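Long-range contacts in prenyltransference for protein (Lavandula lanata, PDB 5HC8), which joins two dimethylallyl diphosphate units head-to-middle to make lavandulyl diphosphate, acting as a homodimeric prenyltransferase with the fold of the cis-prenyltransferase (undecaprenyl diphosphate synthase) family: residues H15-I20 against P186-L191; T61-S66 against S201-W206; S105-K110 against V140-R145. One frame throughout, in Å; residues are numbered along the deposited sequence.

Contact 1 (H15-I20 against P186-L191); sequences HVAIII and PSPDLL. With ISY (3-methylbut-3-enylsulfanyl(phosphonooxy)phosphinic acid), chain F.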
loop_
_atom_site.group_PDB
_atom_site.type_symbol
_atom_site.label_atom_id
_atom_site.label_comp_id
_atom_site.label_asym_id
_atom_site.label_seq_id
_atom_site.Cartn_x
_atom_site.Cartn_y
_atom_site.Cartn_z
ATOM N N HIS A 15 -7.666 -5.112 -13.801
ATOM C CA HIS A 15 -8.003 -3.826 -13.135
ATOM C C HIS A 15 -6.795 -2.929 -13.203
ATOM O O HIS A 15 -5.699 -3.312 -12.724
ATOM C CB HIS A 15 -8.406 -4.117 -11.681
ATOM C CG HIS A 15 -8.756 -2.933 -10.848
ATOM N ND1 HIS A 15 -9.094 -3.062 -9.500
ATOM C CD2 HIS A 15 -8.799 -1.611 -11.122
ATOM C CE1 HIS A 15 -9.340 -1.859 -8.998
ATOM N NE2 HIS A 15 -9.201 -0.972 -9.971
ATOM N N VAL A 16 -6.987 -1.741 -13.804
ATOM C CA VAL A 16 -5.948 -0.680 -13.794
ATOM C C VAL A 16 -6.470 0.506 -12.993
ATOM O O VAL A 16 -7.635 0.928 -13.239
ATOM C CB VAL A 16 -5.544 -0.233 -15.249
ATOM C CG1 VAL A 16 -4.511 0.928 -15.224
ATOM C CG2 VAL A 16 -4.966 -1.429 -15.998
ATOM N N ALA A 17 -5.642 1.052 -12.076
ATOM C CA ALA A 17 -6.024 2.214 -11.318
ATOM C C ALA A 17 -5.052 3.307 -11.517
ATOM O O ALA A 17 -3.860 3.076 -11.561
ATOM C CB ALA A 17 -6.148 1.911 -9.801
ATOM N N ILE A 18 -5.566 4.529 -11.534
ATOM C CA ILE A 18 -4.766 5.699 -11.759
ATOM C C ILE A 18 -4.884 6.775 -10.694
ATOM O O ILE A 18 -5.977 7.197 -10.349
ATOM C CB ILE A 18 -5.150 6.377 -13.106
ATOM C CG1 ILE A 18 -4.982 5.371 -14.262
ATOM C CG2 ILE A 18 -4.273 7.582 -13.348
ATOM C CD1 ILE A 18 -5.339 5.915 -15.642
ATOM N N ILE A 19 -3.749 7.173 -10.148
ATOM C CA ILE A 19 -3.655 8.348 -9.267
ATOM C C ILE A 19 -3.240 9.574 -10.053
ATOM O O ILE A 19 -2.117 9.675 -10.524
ATOM C CB ILE A 19 -2.642 8.083 -8.117
ATOM C CG1 ILE A 19 -3.089 6.900 -7.266
ATOM C CG2 ILE A 19 -2.416 9.288 -7.233
ATOM C CD1 ILE A 19 -2.118 6.540 -6.165
ATOM N N ILE A 20 -4.153 10.543 -10.167
ATOM C CA ILE A 20 -3.903 11.790 -10.881
ATOM C C ILE A 20 -3.256 12.795 -9.954
ATOM O O ILE A 20 -3.576 12.883 -8.750
ATOM C CB ILE A 20 -5.231 12.346 -11.560
ATOM C CG1 ILE A 20 -6.268 12.745 -10.533
ATOM C CG2 ILE A 20 -5.865 11.276 -12.481
ATOM C CD1 ILE A 20 -7.611 13.097 -11.119
ATOM N N PRO A 186 -11.381 -6.357 -7.288
ATOM C CA PRO A 186 -11.139 -5.184 -6.385
ATOM C C PRO A 186 -9.675 -4.770 -6.302
ATOM O O PRO A 186 -9.365 -3.585 -6.148
ATOM C CB PRO A 186 -11.634 -5.668 -5.018
ATOM C CG PRO A 186 -11.455 -7.158 -5.042
ATOM C CD PRO A 186 -11.785 -7.533 -6.523
ATOM N N SER A 187 -8.805 -5.731 -6.467
ATOM C CA SER A 187 -7.388 -5.458 -6.382
ATOM C C SER A 187 -6.812 -5.063 -7.757
ATOM O O SER A 187 -6.771 -5.889 -8.681
ATOM C CB SER A 187 -6.754 -6.707 -5.788
ATOM O OG SER A 187 -5.364 -6.581 -6.045
ATOM N N PRO A 188 -6.293 -3.840 -7.897
ATOM C CA PRO A 188 -5.648 -3.530 -9.168
ATOM C C PRO A 188 -4.498 -4.442 -9.447
ATOM O O PRO A 188 -3.761 -4.803 -8.542
ATOM C CB PRO A 188 -5.178 -2.066 -9.030
ATOM C CG PRO A 188 -5.618 -1.621 -7.705
ATOM C CD PRO A 188 -6.214 -2.731 -6.927
ATOM N N ASP A 189 -4.344 -4.794 -10.735
ATOM C CA ASP A 189 -3.152 -5.452 -11.217
ATOM C C ASP A 189 -2.021 -4.433 -11.395
ATOM O O ASP A 189 -0.819 -4.756 -11.237
ATOM C CB ASP A 189 -3.493 -6.127 -12.554
ATOM C CG ASP A 189 -4.528 -7.201 -12.367
ATOM O OD1 ASP A 189 -4.188 -8.188 -11.698
ATOM O OD2 ASP A 189 -5.673 -6.979 -12.753
ATOM N N LEU A 190 -2.407 -3.220 -11.759
ATOM C CA LEU A 190 -1.453 -2.171 -12.119
ATOM C C LEU A 190 -1.968 -0.836 -11.542
ATOM O O LEU A 190 -3.125 -0.522 -11.732
ATOM C CB LEU A 190 -1.340 -2.034 -13.638
ATOM C CG LEU A 190 -0.532 -0.889 -14.203
ATOM C CD1 LEU A 190 0.902 -1.006 -13.797
ATOM C CD2 LEU A 190 -0.654 -0.722 -15.765
ATOM N N LEU A 191 -1.104 -0.095 -10.864
ATOM C CA LEU A 191 -1.458 1.182 -10.267
ATOM C C LEU A 191 -0.498 2.148 -10.916
ATOM O O LEU A 191 0.711 1.978 -10.827
ATOM C CB LEU A 191 -1.236 1.187 -8.766
ATOM C CG LEU A 191 -1.398 2.567 -8.096
ATOM C CD1 LEU A 191 -2.836 2.974 -8.140
ATOM C CD2 LEU A 191 -1.006 2.399 -6.624
HETATM P P1 ISY F . -0.133 14.201 -1.802
HETATM O O2 ISY F . -1.743 14.159 -2.190
HETATM P P3 ISY F . -2.451 14.620 -3.521
HETATM O O4 ISY F . 0.771 14.154 -3.097
HETATM O O5 ISY F . 0.285 13.103 -0.782
HETATM O O6 ISY F . 0.049 15.550 -1.120
HETATM O O7 ISY F . -1.767 15.803 -4.105
HETATM O O8 ISY F . -4.020 14.737 -3.236
HETATM S S9 ISY F . -2.068 13.029 -4.893
HETATM C C10 ISY F . -3.356 11.892 -4.437
HETATM C C11 ISY F . -4.261 11.972 -5.640
HETATM C C12 ISY F . -5.748 12.141 -5.500
HETATM C C13 ISY F . -6.561 12.193 -6.710
HETATM C C14 ISY F . -6.376 12.454 -4.193
#

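Contact 2 (T61-S66 against S201-W206); sequences TIWALS and SNFFLW. With ISY (3-methylbut-3-enylsulfanyl(phosphonooxy)phosphinic acid), chain F; 61G (2-methylbuta-1,3-diene), chain D.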
loop_
_atom_site.group_PDB
_atom_site.type_symbol
_atom_site.label_atom_id
_atom_site.label_comp_id
_atom_site.label_asym_id
_atom_site.label_seq_id
_atom_site.Cartn_x
_atom_site.Cartn_y
_atom_site.Cartn_z
ATOM N N THR A 61 -10.092 2.240 -12.797
ATOM C CA THR A 61 -10.430 3.170 -11.690
ATOM C C THR A 61 -9.614 4.440 -11.783
ATOM O O THR A 61 -8.385 4.369 -11.918
ATOM C CB THR A 61 -10.168 2.490 -10.352
ATOM O OG1 THR A 61 -11.045 1.378 -10.183
ATOM C CG2 THR A 61 -10.434 3.479 -9.215
ATOM N N ILE A 62 -10.276 5.600 -11.760
ATOM C CA ILE A 62 -9.578 6.878 -11.692
ATOM C C ILE A 62 -9.881 7.509 -10.342
ATOM O O ILE A 62 -11.040 7.681 -9.927
ATOM C CB ILE A 62 -9.976 7.853 -12.811
ATOM C CG1 ILE A 62 -9.607 7.273 -14.172
ATOM C CG2 ILE A 62 -9.382 9.229 -12.569
ATOM C CD1 ILE A 62 -10.130 8.094 -15.370
ATOM N N TRP A 63 -8.835 7.776 -9.582
ATOM C CA TRP A 63 -9.009 8.434 -8.261
ATOM C C TRP A 63 -8.984 9.917 -8.420
ATOM O O TRP A 63 -7.991 10.464 -8.920
ATOM C CB TRP A 63 -7.876 8.096 -7.326
ATOM C CG TRP A 63 -8.076 8.451 -5.877
ATOM C CD1 TRP A 63 -9.253 8.497 -5.139
ATOM C CD2 TRP A 63 -7.033 8.706 -4.948
ATOM N NE1 TRP A 63 -8.957 8.765 -3.823
ATOM C CE2 TRP A 63 -7.609 8.828 -3.673
ATOM C CE3 TRP A 63 -5.647 8.729 -5.052
ATOM C CZ2 TRP A 63 -6.828 9.104 -2.537
ATOM C CZ3 TRP A 63 -4.926 9.019 -3.948
ATOM C CH2 TRP A 63 -5.506 9.147 -2.714
ATOM N N ALA A 64 -10.069 10.588 -8.014
ATOM C CA ALA A 64 -10.208 12.050 -8.280
ATOM C C ALA A 64 -10.193 12.902 -6.996
ATOM O O ALA A 64 -9.932 14.097 -7.022
ATOM C CB ALA A 64 -11.483 12.326 -9.032
ATOM N N LEU A 65 -10.515 12.293 -5.857
ATOM C CA LEU A 65 -10.655 13.158 -4.696
ATOM C C LEU A 65 -10.539 12.296 -3.467
ATOM O O LEU A 65 -11.268 11.358 -3.338
ATOM C CB LEU A 65 -11.980 13.874 -4.756
ATOM C CG LEU A 65 -12.073 14.957 -3.680
ATOM C CD1 LEU A 65 -11.393 16.242 -4.115
ATOM C CD2 LEU A 65 -13.534 15.245 -3.355
ATOM N N SER A 66 -9.571 12.614 -2.634
ATOM C CA SER A 66 -9.375 12.016 -1.325
ATOM C C SER A 66 -10.048 12.792 -0.192
ATOM O O SER A 66 -10.389 13.973 -0.376
ATOM C CB SER A 66 -7.857 11.919 -0.984
ATOM O OG SER A 66 -7.302 13.180 -0.648
ATOM N N SER A 201 -0.637 8.157 -0.870
ATOM C CA SER A 201 -1.503 9.274 -0.458
ATOM C C SER A 201 -2.915 8.909 0.002
ATOM O O SER A 201 -3.871 9.662 -0.185
ATOM C CB SER A 201 -1.581 10.366 -1.535
ATOM O OG SER A 201 -0.277 10.718 -1.949
ATOM N N ASN A 202 -3.032 7.746 0.622
ATOM C CA ASN A 202 -4.248 7.233 1.223
ATOM C C ASN A 202 -5.275 6.843 0.159
ATOM O O ASN A 202 -6.513 6.937 0.337
ATOM C CB ASN A 202 -4.778 8.129 2.372
ATOM C CG ASN A 202 -5.921 7.493 3.100
ATOM O OD1 ASN A 202 -5.901 6.306 3.395
ATOM N ND2 ASN A 202 -6.964 8.263 3.336
ATOM N N PHE A 203 -4.752 6.375 -0.989
ATOM C CA PHE A 203 -5.594 5.600 -1.906
ATOM C C PHE A 203 -5.859 4.201 -1.333
ATOM O O PHE A 203 -5.741 3.944 -0.107
ATOM C CB PHE A 203 -4.945 5.600 -3.314
ATOM C CG PHE A 203 -5.809 5.103 -4.462
ATOM C CD1 PHE A 203 -7.182 5.379 -4.589
ATOM C CD2 PHE A 203 -5.181 4.431 -5.513
ATOM C CE1 PHE A 203 -7.930 4.912 -5.631
ATOM C CE2 PHE A 203 -5.932 3.960 -6.608
ATOM C CZ PHE A 203 -7.308 4.232 -6.691
ATOM N N PHE A 204 -6.254 3.259 -2.204
ATOM C CA PHE A 204 -6.334 1.882 -1.779
ATOM C C PHE A 204 -5.164 1.442 -0.936
ATOM O O PHE A 204 -3.974 1.714 -1.229
ATOM C CB PHE A 204 -6.341 0.904 -3.022
ATOM C CG PHE A 204 -7.509 1.002 -3.960
ATOM C CD1 PHE A 204 -8.802 1.196 -3.533
ATOM C CD2 PHE A 204 -7.307 0.833 -5.335
ATOM C CE1 PHE A 204 -9.835 1.294 -4.427
ATOM C CE2 PHE A 204 -8.372 0.892 -6.261
ATOM C CZ PHE A 204 -9.663 1.104 -5.806
ATOM N N LEU A 205 -5.458 0.636 0.076
ATOM C CA LEU A 205 -4.444 0.035 0.898
ATOM C C LEU A 205 -4.711 -1.468 0.902
ATOM O O LEU A 205 -3.877 -2.212 0.442
ATOM C CB LEU A 205 -4.472 0.607 2.349
ATOM C CG LEU A 205 -4.171 2.130 2.396
ATOM C CD1 LEU A 205 -4.348 2.608 3.854
ATOM C CD2 LEU A 205 -2.811 2.468 1.916
ATOM N N TRP A 206 -5.868 -1.930 1.442
ATOM C CA TRP A 206 -6.215 -3.336 1.418
ATOM C C TRP A 206 -6.041 -3.939 -0.002
ATOM O O TRP A 206 -5.597 -5.100 -0.142
ATOM C CB TRP A 206 -7.654 -3.538 1.857
ATOM C CG TRP A 206 -8.162 -4.923 1.633
ATOM C CD1 TRP A 206 -8.629 -5.455 0.469
ATOM C CD2 TRP A 206 -8.170 -5.986 2.609
ATOM N NE1 TRP A 206 -8.964 -6.778 0.670
ATOM C CE2 TRP A 206 -8.682 -7.131 1.974
ATOM C CE3 TRP A 206 -7.854 -6.059 3.960
ATOM C CZ2 TRP A 206 -8.867 -8.332 2.665
ATOM C CZ3 TRP A 206 -7.934 -7.249 4.602
ATOM C CH2 TRP A 206 -8.510 -8.368 3.976
HETATM P P1 ISY F . -0.133 14.201 -1.802
HETATM O O2 ISY F . -1.743 14.159 -2.190
HETATM P P3 ISY F . -2.451 14.620 -3.521
HETATM O O4 ISY F . 0.771 14.154 -3.097
HETATM O O5 ISY F . 0.285 13.103 -0.782
HETATM O O6 ISY F . 0.049 15.550 -1.120
HETATM O O7 ISY F . -1.767 15.803 -4.105
HETATM O O8 ISY F . -4.020 14.737 -3.236
HETATM S S9 ISY F . -2.068 13.029 -4.893
HETATM C C10 ISY F . -3.356 11.892 -4.437
HETATM C C11 ISY F . -4.261 11.972 -5.640
HETATM C C12 ISY F . -5.748 12.141 -5.500
HETATM C C13 ISY F . -6.561 12.193 -6.710
HETATM C C14 ISY F . -6.376 12.454 -4.193
HETATM C CAC 61G D . -7.304 15.994 -6.266
HETATM C CAE 61G D . -7.331 16.370 -7.769
HETATM C CAB 61G D . -8.459 16.129 -8.736
HETATM C CAD 61G D . -6.112 16.831 -8.332
HETATM C CAA 61G D . -5.079 17.003 -7.373
#

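Contact 3 (S105-K110 against V140-R145); sequences SAIGDK and VAYGGR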
loop_
_atom_site.group_PDB
_atom_site.type_symbol
_atom_site.label_atom_id
_atom_site.label_comp_id
_atom_site.label_asym_id
_atom_site.label_seq_id
_atom_site.Cartn_x
_atom_site.Cartn_y
_atom_site.Cartn_z
ATOM N N SER A 105 -19.527 3.406 -12.209
ATOM C CA SER A 105 -19.812 3.457 -10.792
ATOM C C SER A 105 -18.938 4.508 -10.144
ATOM O O SER A 105 -17.889 4.830 -10.669
ATOM C CB SER A 105 -19.521 2.170 -10.084
ATOM O OG SER A 105 -20.156 1.064 -10.623
ATOM N N ALA A 106 -19.390 5.048 -9.018
ATOM C CA ALA A 106 -18.548 5.875 -8.194
ATOM C C ALA A 106 -18.428 5.185 -6.856
ATOM O O ALA A 106 -19.401 4.486 -6.360
ATOM C CB ALA A 106 -19.053 7.330 -8.059
ATOM N N ILE A 107 -17.208 5.271 -6.301
ATOM C CA ILE A 107 -16.954 4.787 -4.937
ATOM C C ILE A 107 -16.423 5.929 -4.075
ATOM O O ILE A 107 -15.760 6.835 -4.576
ATOM C CB ILE A 107 -16.043 3.565 -4.859
ATOM C CG1 ILE A 107 -14.612 3.882 -5.324
ATOM C CG2 ILE A 107 -16.680 2.411 -5.638
ATOM C CD1 ILE A 107 -13.677 2.687 -5.130
ATOM N N GLY A 108 -16.739 5.864 -2.797
ATOM C CA GLY A 108 -16.276 6.809 -1.804
ATOM C C GLY A 108 -17.416 7.255 -0.891
ATOM O O GLY A 108 -18.516 6.725 -0.980
ATOM N N ASP A 109 -17.123 8.222 -0.024
ATOM C CA ASP A 109 -18.114 8.811 0.932
ATOM C C ASP A 109 -18.928 9.871 0.201
ATOM O O ASP A 109 -18.691 11.064 0.266
ATOM C CB ASP A 109 -17.392 9.341 2.153
ATOM C CG ASP A 109 -18.347 9.729 3.299
ATOM O OD1 ASP A 109 -19.567 9.737 3.087
ATOM O OD2 ASP A 109 -17.845 10.087 4.378
ATOM N N LYS A 110 -19.902 9.392 -0.538
ATOM C CA LYS A 110 -20.607 10.243 -1.491
ATOM C C LYS A 110 -21.488 11.267 -0.762
ATOM O O LYS A 110 -21.773 12.326 -1.288
ATOM C CB LYS A 110 -21.415 9.387 -2.430
ATOM C CG LYS A 110 -20.515 8.660 -3.384
ATOM C CD LYS A 110 -21.352 7.641 -4.141
ATOM C CE LYS A 110 -21.166 6.228 -3.627
ATOM N NZ LYS A 110 -21.494 5.294 -4.739
ATOM N N VAL A 140 -14.132 9.018 -5.523
ATOM C CA VAL A 140 -14.316 10.382 -5.127
ATOM C C VAL A 140 -14.767 10.451 -3.650
ATOM O O VAL A 140 -15.653 9.698 -3.198
ATOM C CB VAL A 140 -15.239 11.058 -6.175
ATOM C CG1 VAL A 140 -16.618 10.434 -6.144
ATOM C CG2 VAL A 140 -15.212 12.530 -6.051
ATOM N N ALA A 141 -14.049 11.279 -2.869
ATOM C CA ALA A 141 -14.118 11.249 -1.436
ATOM C C ALA A 141 -13.838 9.851 -0.945
ATOM O O ALA A 141 -14.502 9.366 -0.070
ATOM C CB ALA A 141 -15.501 11.739 -0.916
ATOM N N TYR A 142 -12.855 9.198 -1.562
ATOM C CA TYR A 142 -12.430 7.798 -1.288
ATOM C C TYR A 142 -11.057 7.859 -0.653
ATOM O O TYR A 142 -10.120 8.526 -1.215
ATOM C CB TYR A 142 -12.295 6.961 -2.600
ATOM C CG TYR A 142 -11.772 5.610 -2.223
ATOM C CD1 TYR A 142 -12.641 4.630 -1.714
ATOM C CD2 TYR A 142 -10.424 5.398 -2.153
ATOM C CE1 TYR A 142 -12.164 3.441 -1.236
ATOM C CE2 TYR A 142 -9.900 4.231 -1.644
ATOM C CZ TYR A 142 -10.795 3.221 -1.253
ATOM O OH TYR A 142 -10.263 2.117 -0.679
ATOM N N GLY A 143 -10.923 7.258 0.523
ATOM C CA GLY A 143 -9.613 7.058 1.128
ATOM C C GLY A 143 -9.457 5.626 1.575
ATOM O O GLY A 143 -10.443 5.000 1.974
ATOM N N GLY A 144 -8.262 5.048 1.455
ATOM C CA GLY A 144 -8.051 3.639 1.775
ATOM C C GLY A 144 -8.227 3.272 3.251
ATOM O O GLY A 144 -8.797 2.248 3.563
ATOM N N ARG A 145 -7.716 4.114 4.160
ATOM C CA ARG A 145 -7.929 3.940 5.595
ATOM C C ARG A 145 -9.437 3.992 5.898
ATOM O O ARG A 145 -9.921 3.142 6.604
ATOM C CB ARG A 145 -7.265 5.073 6.405
ATOM C CG ARG A 145 -5.775 5.000 6.509
ATOM C CD ARG A 145 -5.338 4.000 7.496
ATOM N NE ARG A 145 -3.889 3.942 7.781
ATOM C CZ ARG A 145 -3.183 4.650 8.670
ATOM N NH1 ARG A 145 -3.723 5.688 9.326
ATOM N NH2 ARG A 145 -1.887 4.384 8.839
#

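Contact 1 (H15-I20 against P186-L191)
His-15 and Asp-189 bond in both directions, once through the aspartate side chain and once backbone to backbone. The amide N of His-15 gives a nearly straight bond to Asp-189 OD2, 2.9 Å away, on the lone pair anti to the other carboxylate oxygen, while Asp-189 OD1 makes a salt bridge with Arg-240. In return Asp-189 N reaches His-15 O at 2.8 Å, and Leu-190 N adds a weak bond to the same oxygen, so this one carbonyl collects two amides. Further along, Ala-17 N binds Leu-190 O at 3.0 Å.

These bonds register strand 15-19 in parallel with strand 190-193, Val-16 opposite Leu-190 and Ala-17 opposite Leu-191. The pair lies inside the six-stranded parallel sheet of the cis-prenyltransferase fold, with strand 59-65 on the other side of 15-19.

With CG anti to its own backbone N (chi1 179°), the His-15 imidazole lies against Pro-188: Pro-188 CB sits 4.0 Å from the ring centroid, only 5° off the normal, a CH-pi contact over the face. Pro-186 O approaches CE1 of His-15 at the ring edge, and NE2 is hydrogen-bonded to Thr-61, which helps fix the rotation of the ring.

The remaining contacts are apolar. On one sheet face Val-16 CG1 meets Leu-190 CD2 at 4.2 Å, and Leu-190 also packs on helix 225-237. On the other, Leu-191 CD1 lies between Ala-17 CB, 3.9 Å away, and Ile-19 CG1. Ile-19 turns its other branch to the substrate analogue, CG2 lying 3.6 Å from ISY C11.

Contact 2 (T61-S66 against S201-W206)
The Trp-63 indole is sandwiched between Phe-203 and the bound substrate analogue ISY. On one face the Phe-203 ring forms an offset stack with the five-membered ring, centroids 4.4 Å apart and planes at 24°, while Phe-203 CB lies over the six-membered ring at 3.6 Å from its centroid. Across the opposite face runs the isoprenoid tail of ISY, whose C12 is 3.4 Å from Trp-63 CE3. At the edge, in the indole plane, Ser-201 O stands 3.1 Å from Trp-63 CH2. Pointing CG away from the backbone N (chi1 -167°) carries the indole off strand 59-65 to the loop 201-206, and its NE1 is hydrogen-bonded to Tyr-142 O.

Here the end of a central strand and the loop following strand 190-193 wall the substrate pocket of the cis-prenyltransferase fold. With an alanine in place of Trp-63, the ISY tail would probably lose its flat wall, Phe-203 its stacking partner and Tyr-142 O its indole donor.

Ser-201 OG donates to ISY O5 at 2.7 Å, and Arg-193 is a second partner of this hydroxyl. Earlier on the same strand as Trp-63, Thr-61 CG2 packs at the edge of the Phe-203 ring, 4.1 Å from its CZ.

Contact 3 (S105-K110 against V140-R145)
At the C-terminal ends of two neighbouring parallel strands, 103-107 and 135-140, the chain leaves the sheet, and this contact ties the two exits together. Ile-107 O accepts a nearly straight bond from Val-140 N, 2.9 Å long, with the amide almost in line with the carbonyl. Two residues on, Asp-109 N reaches Ala-141 O, also at 2.9 Å. The N-H points at the oxygen (175°) but approaches from above the carbonyl plane, 46° out of it, rather than on a lone pair.

Between these two bonds Gly-108 presses its backbone onto the other segment. Its CA lies 3.3 Å from Val-140 O in a CA-H...O contact, and a side chain there would run into Val-140 O and Ala-141 O. Its backbone angles would also jam a CB against the carbonyl of Ile-107.

The Ile-107 side chain runs alongside the Tyr-142 ring in the same direction, CD1 of Ile-107 4.1 Å from CD1 of Tyr-142. With CG anti to its backbone N (chi1 176°), Tyr-142 sets its ring there and turns an edge to Gly-108 CA; its OH is held by Asp-147. Ala-141 CB rests 3.5 Å from Asp-109 O. Lys-110 folds back along its own segment, where NZ donates to Ala-106 O at 2.8 Å, with a long, weak ion pair to Glu-125.

Asp-109 centres an inverse gamma turn, and Gly-143 is the N-cap of helix 144-160. Strand 135-140 passes by a short turn into this helix and 103-107 by a longer loop into helix 115-128, as in the beta-alpha units of open parallel alpha/beta sheets.

All three contacts involve the one parallel sheet, and all are largely buried, though contact 3 reaches the surface at Asp-109. Contact 1 joins two inner strands by regular backbone pairing. Contact 2 brings a loop against strand 59-65 through aromatic stacking, without any backbone bond between its segments, while contact 3 relies on two backbone bonds and a glycine where strands end. Contacts 1 and 2 share neighbouring strands, Ile-18 N probably bonding Thr-61 O, and both touch ISY; Leu-191 also packs on Phe-203. Contacts 2 and 3 meet where Asn-202 O probably accepts from Gly-144 N. Contacts 1 and 3 do not touch.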